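Glutamate racemase (Escherichia coli, PDB 2JFN) belongs to the Asp/Glu/hydantoin racemase family of alpha/beta proteins and binds glutamic acid and uridine-5'-diphosphate-N-acetylmuramoyl-L-alanine. Local coordinates at residues P20-D28 / D245-I253; V36-L47 / G228-L239. All coordinates share one frame; numbering follows the deposited sequence.

In the fold
Contact 2 is nested along the chain inside the loop closed by contact 1: strand 21-28 leads into helix 33-43, and helix 228-241 leads into strand 247-248. The centres of the two contacts lie about 13 Å apart, and the two touch directly where Pro-22 CG packs 3.3 Å from Leu-47 CD2. The contacts approach the ligands differently. In contact 1 the strand pairing is at the surface, yet the far end of strand 21-28 carries Asp-28, which binds glutamic acid. In contact 2 the side chain of Val-36 stands about 7 Å from that ligand, whereas Ala-230, Ile-231, Arg-233 and Arg-234 line the pocket of uridine-5'-diphosphate-N-acetylmuramoyl-L-alanine.

Contact 1. Residues P20-D28 / D245-I253; sequences PRPTVLVFD and DAKSADANI. With GLU (glutamic acid), chain B.
Arg-21 and Ser-248 form an antiparallel hydrogen-bonded pair that adds the short strand 247-248 to the start of strand 21-28, in a mixed sheet of this alpha/beta fold whose other strand pairs are parallel. The evidence is reciprocal: Arg-21 N donates to Ser-248 O (3.0 Å), and Ser-248 N donates to Arg-21 O (2.9 Å). A third bond runs from Thr-23 N to Ala-246 O. The Lys-247 chain runs alongside Pro-20, just before the strand; chi1 of 54° directs it past that ring. CB presses on Arg-21 O at 2.9 Å, a tight approach; CG and CD pass Pro-20 CB, CD at 3.8 Å; CE stands farther off, and the bend at chi4 returns NZ to 3.9 Å from Pro-20 CB. Arg-21 NH1 lies 2.9 Å from Asp-250 O, with Ala-249 O over one face of the guanidinium. Ser-248 OG accepts from Asp-250 N, an ST turn just after the strand. Thr-23 OG1 bonds to His-48 of strand 48-53. At the opposite end of strand 21-28, Gly-30 N and Gly-33 N hold Asp-28 OD1, and the amino group of bound glutamic acid donates to Asp-28 OD2 (2.8 Å) and more weakly to OD1 (3.2 Å).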
loop_
_atom_site.group_PDB
_atom_site.type_symbol
_atom_site.label_atom_id
_atom_site.label_comp_id
_atom_site.label_asym_id
_atom_site.label_seq_id
_atom_site.Cartn_x
_atom_site.Cartn_y
_atom_site.Cartn_z
ATOM N N PRO A 20 12.659 7.545 23.419
ATOM C CA PRO A 20 12.478 8.059 22.038
ATOM C C PRO A 20 12.987 7.049 21.014
ATOM O O PRO A 20 14.070 6.473 21.176
ATOM C CB PRO A 20 13.266 9.358 21.928
ATOM C CG PRO A 20 13.396 9.774 23.392
ATOM C CD PRO A 20 13.532 8.457 24.177
ATOM N N ARG A 21 12.204 6.837 19.962
ATOM C CA ARG A 21 12.573 5.896 18.906
ATOM C C ARG A 21 12.431 6.572 17.550
ATOM O O ARG A 21 11.737 7.581 17.428
ATOM C CB ARG A 21 11.672 4.660 18.955
ATOM C CG ARG A 21 10.792 4.558 20.195
ATOM C CD ARG A 21 9.424 5.209 19.982
ATOM N NE ARG A 21 8.445 4.698 20.940
ATOM C CZ ARG A 21 7.141 4.955 20.910
ATOM N NH1 ARG A 21 6.623 5.732 19.964
ATOM N NH2 ARG A 21 6.347 4.419 21.831
ATOM N N PRO A 22 13.087 6.027 16.512
ATOM C CA PRO A 22 12.987 6.638 15.186
ATOM C C PRO A 22 11.551 6.781 14.695
ATOM O O PRO A 22 10.725 5.879 14.838
ATOM C CB PRO A 22 13.841 5.723 14.305
ATOM C CG PRO A 22 13.868 4.426 15.047
ATOM C CD PRO A 22 13.966 4.846 16.483
ATOM N N THR A 23 11.273 7.948 14.134
ATOM C CA THR A 23 9.955 8.274 13.618
ATOM C C THR A 23 9.828 7.790 12.184
ATOM O O THR A 23 10.599 8.186 11.309
ATOM C CB THR A 23 9.725 9.798 13.665
ATOM O OG1 THR A 23 9.724 10.232 15.031
ATOM C CG2 THR A 23 8.402 10.162 13.004
ATOM N N VAL A 24 8.848 6.927 11.953
ATOM C CA VAL A 24 8.607 6.392 10.626
ATOM C C VAL A 24 7.206 6.720 10.133
ATOM O O VAL A 24 6.214 6.455 10.812
ATOM C CB VAL A 24 8.796 4.861 10.604
ATOM C CG1 VAL A 24 8.362 4.299 9.263
ATOM C CG2 VAL A 24 10.261 4.524 10.869
ATOM N N LEU A 25 7.142 7.300 8.942
ATOM C CA LEU A 25 5.870 7.645 8.332
ATOM C C LEU A 25 5.476 6.570 7.332
ATOM O O LEU A 25 6.300 6.132 6.533
ATOM C CB LEU A 25 5.968 8.981 7.587
ATOM C CG LEU A 25 4.814 9.286 6.625
ATOM C CD1 LEU A 25 3.512 9.480 7.411
ATOM C CD2 LEU A 25 5.142 10.539 5.805
ATOM N N VAL A 26 4.222 6.138 7.402
ATOM C CA VAL A 26 3.683 5.177 6.452
ATOM C C VAL A 26 2.504 5.931 5.820
ATOM O O VAL A 26 1.565 6.330 6.521
ATOM C CB VAL A 26 3.185 3.885 7.134
ATOM C CG1 VAL A 26 2.620 2.940 6.085
ATOM C CG2 VAL A 26 4.350 3.200 7.881
ATOM N N PHE A 27 2.578 6.145 4.509
ATOM C CA PHE A 27 1.555 6.885 3.769
ATOM C C PHE A 27 0.802 6.085 2.712
ATOM O O PHE A 27 1.365 5.212 2.057
ATOM C CB PHE A 27 2.192 8.090 3.068
ATOM C CG PHE A 27 1.275 8.774 2.082
ATOM C CD1 PHE A 27 0.340 9.714 2.512
ATOM C CD2 PHE A 27 1.304 8.431 0.734
ATOM C CE1 PHE A 27 -0.555 10.299 1.615
ATOM C CE2 PHE A 27 0.413 9.009 -0.175
ATOM C CZ PHE A 27 -0.519 9.942 0.267
ATOM N N ASP A 28 -0.477 6.406 2.550
ATOM C CA ASP A 28 -1.329 5.789 1.535
ATOM C C ASP A 28 -2.499 6.720 1.291
ATOM O O ASP A 28 -2.749 7.636 2.076
ATOM C CB ASP A 28 -1.889 4.434 1.983
ATOM C CG ASP A 28 -2.719 3.765 0.887
ATOM O OD1 ASP A 28 -3.747 3.121 1.190
ATOM O OD2 ASP A 28 -2.340 3.888 -0.295
ATOM N N ASP A 245 19.063 10.662 12.612
ATOM C CA ASP A 245 18.620 10.494 13.994
ATOM C C ASP A 245 17.370 11.311 14.329
ATOM O O ASP A 245 17.433 12.258 15.116
ATOM C CB ASP A 245 19.753 10.884 14.957
ATOM C CG ASP A 245 19.447 10.520 16.398
ATOM O OD1 ASP A 245 20.050 11.119 17.314
ATOM O OD2 ASP A 245 18.609 9.623 16.624
ATOM N N ALA A 246 16.235 10.944 13.738
ATOM C CA ALA A 246 14.975 11.640 13.987
ATOM C C ALA A 246 14.076 10.722 14.808
ATOM O O ALA A 246 13.509 9.761 14.285
ATOM C CB ALA A 246 14.302 11.996 12.662
ATOM N N LYS A 247 13.937 11.025 16.095
ATOM C CA LYS A 247 13.135 10.195 16.984
ATOM C C LYS A 247 12.224 10.980 17.917
ATOM O O LYS A 247 12.407 12.177 18.127
ATOM C CB LYS A 247 14.063 9.309 17.815
ATOM C CG LYS A 247 15.129 10.087 18.574
ATOM C CD LYS A 247 16.074 9.152 19.321
ATOM C CE LYS A 247 17.217 9.924 19.964
ATOM N NZ LYS A 247 16.713 10.946 20.924
ATOM N N SER A 248 11.249 10.285 18.490
ATOM C CA SER A 248 10.301 10.891 19.410
ATOM C C SER A 248 9.802 9.859 20.421
ATOM O O SER A 248 9.819 8.656 20.157
ATOM C CB SER A 248 9.114 11.470 18.627
ATOM O OG SER A 248 8.112 11.962 19.495
ATOM N N ALA A 249 9.361 10.336 21.581
ATOM C CA ALA A 249 8.847 9.446 22.611
ATOM C C ALA A 249 7.319 9.463 22.599
ATOM O O ALA A 249 6.678 8.699 23.319
ATOM C CB ALA A 249 9.377 9.863 23.987
ATOM N N ASP A 250 6.738 10.331 21.775
ATOM C CA ASP A 250 5.284 10.422 21.678
ATOM C C ASP A 250 4.715 9.102 21.171
ATOM O O ASP A 250 5.413 8.324 20.520
ATOM C CB ASP A 250 4.862 11.556 20.732
ATOM C CG ASP A 250 5.164 12.936 21.296
ATOM O OD1 ASP A 250 5.539 13.029 22.485
ATOM O OD2 ASP A 250 5.019 13.933 20.552
ATOM N N ALA A 251 3.446 8.854 21.473
ATOM C CA ALA A 251 2.784 7.629 21.045
ATOM C C ALA A 251 2.481 7.690 19.550
ATOM O O ALA A 251 2.512 8.763 18.950
ATOM C CB ALA A 251 1.496 7.435 21.828
ATOM N N ASN A 252 2.189 6.536 18.958
ATOM C CA ASN A 252 1.881 6.468 17.535
ATOM C C ASN A 252 0.661 7.322 17.234
ATOM O O ASN A 252 -0.266 7.393 18.035
ATOM C CB ASN A 252 1.600 5.028 17.103
ATOM C CG ASN A 252 2.763 4.103 17.368
ATOM O OD1 ASN A 252 3.923 4.516 17.324
ATOM N ND2 ASN A 252 2.462 2.839 17.628
ATOM N N ILE A 253 0.655 7.961 16.074
ATOM C CA ILE A 253 -0.473 8.808 15.711
ATOM C C ILE A 253 -0.883 8.646 14.245
ATOM O O ILE A 253 -0.053 8.348 13.379
ATOM C CB ILE A 253 -0.132 10.292 15.997
ATOM C CG1 ILE A 253 -1.344 11.183 15.727
ATOM C CG2 ILE A 253 1.041 10.727 15.141
ATOM C CD1 ILE A 253 -1.077 12.645 16.019
HETATM N N GLU B . -3.393 1.620 -1.629
HETATM C CA GLU B . -3.722 1.709 -3.055
HETATM C C GLU B . -2.448 1.533 -3.858
HETATM O O GLU B . -1.550 0.704 -3.462
HETATM C CB GLU B . -4.363 3.073 -3.355
HETATM C CG GLU B . -5.613 2.898 -4.248
HETATM C CD GLU B . -6.080 4.238 -4.800
HETATM O OE1 GLU B . -6.600 4.292 -5.912
HETATM O OE2 GLU B . -5.953 5.273 -4.138
HETATM O OXT GLU B . -2.270 2.197 -4.932
#

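Contact 2. Residues V36-L47 / G228-L239; sequences VYDEIRHLLPDL and GAAIARRTAWLL. With UMA (uridine-5'-diphosphate-N-acetylmuramoyl-L-alanine), chain C.
Helix segments 36-43 and 228-239 cross at -50° with axes 7.9 Å apart at closest, and the approach is tight at Ile-40 and Ala-232, whose CA atoms are 4.3 Å from each other. Small residues make this possible: Ala-232 CB rests against Glu-39 O and Leu-43 CD2, and Gly-228, without a side chain, lets Glu-39 CG lie 3.6 Å from its CA. Bent at chi2 (-81°), the Glu-39 chain carries its carboxylate alongside Ala-229. Farther on, Leu-44 and Leu-47 both reach tip to tip onto Leu-239 CD1, each through its own CD1 at 3.7 Å. Thr-235 turns its methyl CG2 to Leu-44 and Ile-40 while OG1 donates to Ile-231 O (2.9 Å). Ile-231 uses two branches: CG2, anti to the backbone N, meets Val-36 CG1 at 3.6 Å, and CD1 packs closely on the ligand's uracil (N3 3.2 Å). Phosphate O2A lies in plane at the Arg-233 guanidinium edge, weakly bonded to NH2 (3.3 Å). The Arg-234 guanidinium is sandwiched between the ligand's methyl C20 and Leu-238 CD2. Strand 87-90 touches Ile-40 and Ile-231, as expected of helices layered on an alpha/beta sheet; helix 228-241 also walls the nucleotide-ligand pocket.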
loop_
_atom_site.group_PDB
_atom_site.type_symbol
_atom_site.label_atom_id
_atom_site.label_comp_id
_atom_site.label_asym_id
_atom_site.label_seq_id
_atom_site.Cartn_x
_atom_site.Cartn_y
_atom_site.Cartn_z
ATOM N N VAL A 36 0.940 -2.693 4.877
ATOM C CA VAL A 36 2.394 -2.559 4.829
ATOM C C VAL A 36 2.908 -2.222 6.217
ATOM O O VAL A 36 3.913 -2.772 6.679
ATOM C CB VAL A 36 2.825 -1.447 3.843
ATOM C CG1 VAL A 36 4.353 -1.328 3.816
ATOM C CG2 VAL A 36 2.293 -1.765 2.452
ATOM N N TYR A 37 2.205 -1.315 6.889
ATOM C CA TYR A 37 2.584 -0.934 8.236
ATOM C C TYR A 37 2.562 -2.152 9.160
ATOM O O TYR A 37 3.458 -2.335 9.979
ATOM C CB TYR A 37 1.636 0.153 8.765
ATOM C CG TYR A 37 1.531 0.191 10.269
ATOM C CD1 TYR A 37 0.490 -0.463 10.929
ATOM C CD2 TYR A 37 2.492 0.847 11.039
ATOM C CE1 TYR A 37 0.408 -0.465 12.323
ATOM C CE2 TYR A 37 2.420 0.848 12.433
ATOM C CZ TYR A 37 1.377 0.194 13.063
ATOM O OH TYR A 37 1.291 0.203 14.434
ATOM N N ASP A 38 1.539 -2.985 9.022
ATOM C CA ASP A 38 1.401 -4.171 9.857
ATOM C C ASP A 38 2.657 -5.051 9.786
ATOM O O ASP A 38 3.124 -5.553 10.809
ATOM C CB ASP A 38 0.155 -4.948 9.424
ATOM C CG ASP A 38 -0.385 -5.854 10.511
ATOM O OD1 ASP A 38 -0.109 -5.605 11.704
ATOM O OD2 ASP A 38 -1.113 -6.815 10.167
ATOM N N GLU A 39 3.204 -5.222 8.584
ATOM C CA GLU A 39 4.417 -6.020 8.390
ATOM C C GLU A 39 5.624 -5.305 9.000
ATOM O O GLU A 39 6.475 -5.922 9.640
ATOM C CB GLU A 39 4.675 -6.245 6.899
ATOM C CG GLU A 39 3.663 -7.135 6.197
ATOM C CD GLU A 39 3.929 -8.615 6.413
ATOM O OE1 GLU A 39 3.202 -9.440 5.818
ATOM O OE2 GLU A 39 4.864 -8.958 7.168
ATOM N N ILE A 40 5.698 -3.997 8.795
ATOM C CA ILE A 40 6.806 -3.227 9.341
ATOM C C ILE A 40 6.831 -3.270 10.869
ATOM O O ILE A 40 7.882 -3.515 11.467
ATOM C CB ILE A 40 6.750 -1.759 8.875
ATOM C CG1 ILE A 40 6.880 -1.691 7.351
ATOM C CG2 ILE A 40 7.866 -0.954 9.540
ATOM C CD1 ILE A 40 6.731 -0.291 6.781
ATOM N N ARG A 41 5.684 -3.043 11.506
ATOM C CA ARG A 41 5.635 -3.053 12.965
ATOM C C ARG A 41 5.902 -4.435 13.544
ATOM O O ARG A 41 6.374 -4.557 14.669
ATOM C CB ARG A 41 4.288 -2.545 13.490
ATOM C CG ARG A 41 3.120 -3.488 13.272
ATOM C CD ARG A 41 2.039 -3.276 14.330
ATOM N NE ARG A 41 0.830 -4.038 14.025
ATOM C CZ ARG A 41 -0.241 -4.097 14.812
ATOM N NH1 ARG A 41 -0.263 -3.442 15.966
ATOM N NH2 ARG A 41 -1.295 -4.812 14.440
ATOM N N HIS A 42 5.584 -5.477 12.788
ATOM C CA HIS A 42 5.827 -6.825 13.274
ATOM C C HIS A 42 7.338 -7.039 13.371
ATOM O O HIS A 42 7.822 -7.755 14.246
ATOM C CB HIS A 42 5.197 -7.850 12.327
ATOM C CG HIS A 42 5.362 -9.267 12.779
ATOM N ND1 HIS A 42 6.577 -9.916 12.767
ATOM C CD2 HIS A 42 4.464 -10.158 13.263
ATOM C CE1 HIS A 42 6.422 -11.147 13.223
ATOM N NE2 HIS A 42 5.148 -11.320 13.531
ATOM N N LEU A 43 8.079 -6.391 12.476
ATOM C CA LEU A 43 9.531 -6.496 12.449
ATOM C C LEU A 43 10.197 -5.451 13.352
ATOM O O LEU A 43 11.212 -5.729 13.991
ATOM C CB LEU A 43 10.028 -6.331 11.009
ATOM C CG LEU A 43 11.514 -6.558 10.726
ATOM C CD1 LEU A 43 11.884 -7.995 11.081
ATOM C CD2 LEU A 43 11.810 -6.283 9.257
ATOM N N LEU A 44 9.622 -4.252 13.402
ATOM C CA LEU A 44 10.152 -3.152 14.215
ATOM C C LEU A 44 9.001 -2.580 15.038
ATOM O O LEU A 44 8.481 -1.502 14.743
ATOM C CB LEU A 44 10.729 -2.076 13.297
ATOM C CG LEU A 44 11.752 -2.585 12.282
ATOM C CD1 LEU A 44 11.880 -1.601 11.140
ATOM C CD2 LEU A 44 13.086 -2.808 12.977
ATOM N N PRO A 45 8.600 -3.293 16.101
ATOM C CA PRO A 45 7.503 -2.911 16.996
ATOM C C PRO A 45 7.601 -1.685 17.908
ATOM O O PRO A 45 6.572 -1.194 18.377
ATOM C CB PRO A 45 7.265 -4.191 17.796
ATOM C CG PRO A 45 8.637 -4.763 17.907
ATOM C CD PRO A 45 9.170 -4.594 16.501
ATOM N N ASP A 46 8.801 -1.171 18.158
ATOM C CA ASP A 46 8.917 -0.035 19.074
ATOM C C ASP A 46 9.101 1.351 18.461
ATOM O O ASP A 46 9.278 2.322 19.194
ATOM C CB ASP A 46 10.058 -0.286 20.071
ATOM C CG ASP A 46 9.890 -1.586 20.833
ATOM O OD1 ASP A 46 8.846 -1.753 21.503
ATOM O OD2 ASP A 46 10.805 -2.441 20.764
ATOM N N LEU A 47 9.051 1.456 17.138
ATOM C CA LEU A 47 9.238 2.748 16.484
ATOM C C LEU A 47 8.104 3.721 16.776
ATOM O O LEU A 47 7.049 3.333 17.281
ATOM C CB LEU A 47 9.345 2.559 14.969
ATOM C CG LEU A 47 10.360 1.535 14.465
ATOM C CD1 LEU A 47 10.333 1.504 12.953
ATOM C CD2 LEU A 47 11.747 1.894 14.968
ATOM N N GLY A 228 4.706 -6.571 1.434
ATOM C CA GLY A 228 4.791 -6.286 2.861
ATOM C C GLY A 228 6.052 -6.619 3.642
ATOM O O GLY A 228 6.714 -5.718 4.170
ATOM N N ALA A 229 6.369 -7.911 3.744
ATOM C CA ALA A 229 7.550 -8.354 4.476
ATOM C C ALA A 229 8.832 -7.786 3.875
ATOM O O ALA A 229 9.754 -7.435 4.603
ATOM C CB ALA A 229 7.611 -9.883 4.496
ATOM N N ALA A 230 8.889 -7.687 2.552
ATOM C CA ALA A 230 10.080 -7.150 1.892
ATOM C C ALA A 230 10.265 -5.662 2.189
ATOM O O ALA A 230 11.401 -5.172 2.266
ATOM C CB ALA A 230 9.995 -7.367 0.394
ATOM N N ILE A 231 9.147 -4.946 2.340
ATOM C CA ILE A 231 9.186 -3.518 2.643
ATOM C C ILE A 231 9.708 -3.362 4.056
ATOM O O ILE A 231 10.500 -2.464 4.351
ATOM C CB ILE A 231 7.778 -2.884 2.586
ATOM C CG1 ILE A 231 7.204 -3.027 1.180
ATOM C CG2 ILE A 231 7.844 -1.408 3.006
ATOM C CD1 ILE A 231 8.008 -2.332 0.136
ATOM N N ALA A 232 9.242 -4.241 4.932
ATOM C CA ALA A 232 9.657 -4.226 6.323
ATOM C C ALA A 232 11.180 -4.397 6.371
ATOM O O ALA A 232 11.879 -3.606 7.010
ATOM C CB ALA A 232 8.969 -5.352 7.076
ATOM N N ARG A 233 11.690 -5.418 5.680
ATOM C CA ARG A 233 13.131 -5.664 5.651
ATOM C C ARG A 233 13.890 -4.464 5.082
ATOM O O ARG A 233 14.932 -4.083 5.604
ATOM C CB ARG A 233 13.452 -6.922 4.828
ATOM C CG ARG A 233 13.001 -8.231 5.480
ATOM C CD ARG A 233 13.611 -9.430 4.756
ATOM N NE ARG A 233 13.120 -9.562 3.385
ATOM C CZ ARG A 233 11.973 -10.153 3.060
ATOM N NH1 ARG A 233 11.202 -10.674 4.004
ATOM N NH2 ARG A 233 11.587 -10.210 1.792
ATOM N N ARG A 234 13.369 -3.865 4.016
ATOM C CA ARG A 234 14.022 -2.700 3.419
ATOM C C ARG A 234 14.027 -1.525 4.405
ATOM O O ARG A 234 14.993 -0.756 4.463
ATOM C CB ARG A 234 13.308 -2.292 2.129
ATOM C CG ARG A 234 13.886 -1.054 1.459
ATOM C CD ARG A 234 15.367 -1.218 1.106
ATOM N NE ARG A 234 15.840 -0.104 0.287
ATOM C CZ ARG A 234 17.093 0.048 -0.129
ATOM N NH1 ARG A 234 18.015 -0.848 0.200
ATOM N NH2 ARG A 234 17.422 1.092 -0.879
ATOM N N THR A 235 12.951 -1.401 5.179
ATOM C CA THR A 235 12.822 -0.337 6.173
ATOM C C THR A 235 13.859 -0.523 7.278
ATOM O O THR A 235 14.543 0.429 7.672
ATOM C CB THR A 235 11.398 -0.325 6.784
ATOM O OG1 THR A 235 10.460 0.051 5.769
ATOM C CG2 THR A 235 11.303 0.669 7.951
ATOM N N ALA A 236 13.984 -1.754 7.763
ATOM C CA ALA A 236 14.954 -2.067 8.805
ATOM C C ALA A 236 16.374 -1.801 8.302
ATOM O O ALA A 236 17.226 -1.327 9.051
ATOM C CB ALA A 236 14.812 -3.523 9.236
ATOM N N TRP A 237 16.634 -2.098 7.032
ATOM C CA TRP A 237 17.966 -1.872 6.477
ATOM C C TRP A 237 18.280 -0.374 6.388
ATOM O O TRP A 237 19.397 0.056 6.689
ATOM C CB TRP A 237 18.084 -2.486 5.080
ATOM C CG TRP A 237 19.498 -2.491 4.551
ATOM C CD1 TRP A 237 20.482 -3.398 4.844
ATOM C CD2 TRP A 237 20.093 -1.529 3.668
ATOM N NE1 TRP A 237 21.650 -3.061 4.195
ATOM C CE2 TRP A 237 21.439 -1.918 3.467
ATOM C CE3 TRP A 237 19.622 -0.375 3.027
ATOM C CZ2 TRP A 237 22.317 -1.194 2.652
ATOM C CZ3 TRP A 237 20.498 0.347 2.217
ATOM C CH2 TRP A 237 21.830 -0.068 2.037
ATOM N N LEU A 238 17.296 0.413 5.966
ATOM C CA LEU A 238 17.481 1.853 5.832
ATOM C C LEU A 238 17.621 2.537 7.183
ATOM O O LEU A 238 18.369 3.506 7.321
ATOM C CB LEU A 238 16.316 2.466 5.052
ATOM C CG LEU A 238 16.250 2.060 3.581
ATOM C CD1 LEU A 238 14.974 2.573 2.957
ATOM C CD2 LEU A 238 17.461 2.609 2.841
ATOM N N LEU A 239 16.905 2.042 8.182
ATOM C CA LEU A 239 16.997 2.635 9.506
ATOM C C LEU A 239 18.390 2.367 10.068
ATOM O O LEU A 239 18.842 3.045 10.991
ATOM C CB LEU A 239 15.931 2.046 10.432
ATOM C CG LEU A 239 14.487 2.467 10.123
ATOM C CD1 LEU A 239 13.524 1.718 11.024
ATOM C CD2 LEU A 239 14.341 3.975 10.308
HETATM N N1 UMA C . 9.652 -4.294 -2.694
HETATM C C2 UMA C . 9.185 -2.904 -2.928
HETATM N N3 UMA C . 9.964 -1.913 -2.350
HETATM C C4 UMA C . 11.124 -2.118 -1.587
HETATM C C5 UMA C . 11.545 -3.568 -1.387
HETATM C C6 UMA C . 10.804 -4.553 -1.934
HETATM O O2 UMA C . 8.188 -2.621 -3.573
HETATM O O4 UMA C . 11.722 -1.158 -1.125
HETATM C C1B UMA C . 8.816 -5.383 -3.312
HETATM C C2B UMA C . 9.192 -5.593 -4.769
HETATM O "O2'" UMA C . 8.032 -5.831 -5.659
HETATM C C3B UMA C . 10.167 -6.722 -4.832
HETATM C C4B UMA C . 9.617 -7.557 -3.692
HETATM O O4B UMA C . 9.041 -6.655 -2.754
HETATM O O3B UMA C . 9.982 -7.260 -6.169
HETATM C C5B UMA C . 10.624 -8.350 -2.960
HETATM O O5B UMA C . 11.721 -7.563 -2.657
HETATM P PA UMA C . 13.073 -8.135 -2.046
HETATM O O1A UMA C . 13.733 -6.956 -1.468
HETATM O O2A UMA C . 12.768 -9.193 -1.139
HETATM O O3A UMA C . 13.879 -8.615 -3.368
HETATM P PB UMA C . 13.635 -8.425 -4.934
HETATM O O1B UMA C . 12.406 -9.046 -5.378
HETATM O O2B UMA C . 14.881 -8.788 -5.616
HETATM O "O1'" UMA C . 13.567 -6.786 -5.008
HETATM C "C1'" UMA C . 14.564 -5.910 -5.534
HETATM C "C2'" UMA C . 14.693 -4.655 -4.713
HETATM N "N2'" UMA C . 15.109 -4.943 -3.328
HETATM C "C7'" UMA C . 16.314 -4.583 -2.856
HETATM O "O7'" UMA C . 17.069 -3.850 -3.489
HETATM C "C8'" UMA C . 16.741 -5.083 -1.492
HETATM C "C3'" UMA C . 13.347 -3.912 -4.756
HETATM O "O3'" UMA C . 13.441 -2.629 -4.048
HETATM C "C4'" UMA C . 12.898 -3.649 -6.214
HETATM O "O4'" UMA C . 11.644 -2.998 -6.246
HETATM C "C5'" UMA C . 12.830 -4.971 -6.986
HETATM O "O5'" UMA C . 14.148 -5.632 -6.898
HETATM C "C6'" UMA C . 12.532 -4.799 -8.464
HETATM O "O6'" UMA C . 13.471 -3.912 -9.054
HETATM C C18 UMA C . 14.428 -1.579 -4.205
HETATM C C19 UMA C . 13.992 -0.471 -5.105
HETATM O O18 UMA C . 14.801 0.164 -5.759
HETATM C C20 UMA C . 14.929 -1.173 -2.803
HETATM N N4 UMA C . 12.669 -0.242 -5.121
HETATM C C21 UMA C . 12.000 0.876 -5.802
HETATM C C22 UMA C . 12.589 2.284 -5.487
HETATM O O19 UMA C . 13.105 2.450 -4.359
HETATM O O20 UMA C . 12.539 3.179 -6.368
HETATM C C23 UMA C . 10.507 0.860 -5.454
#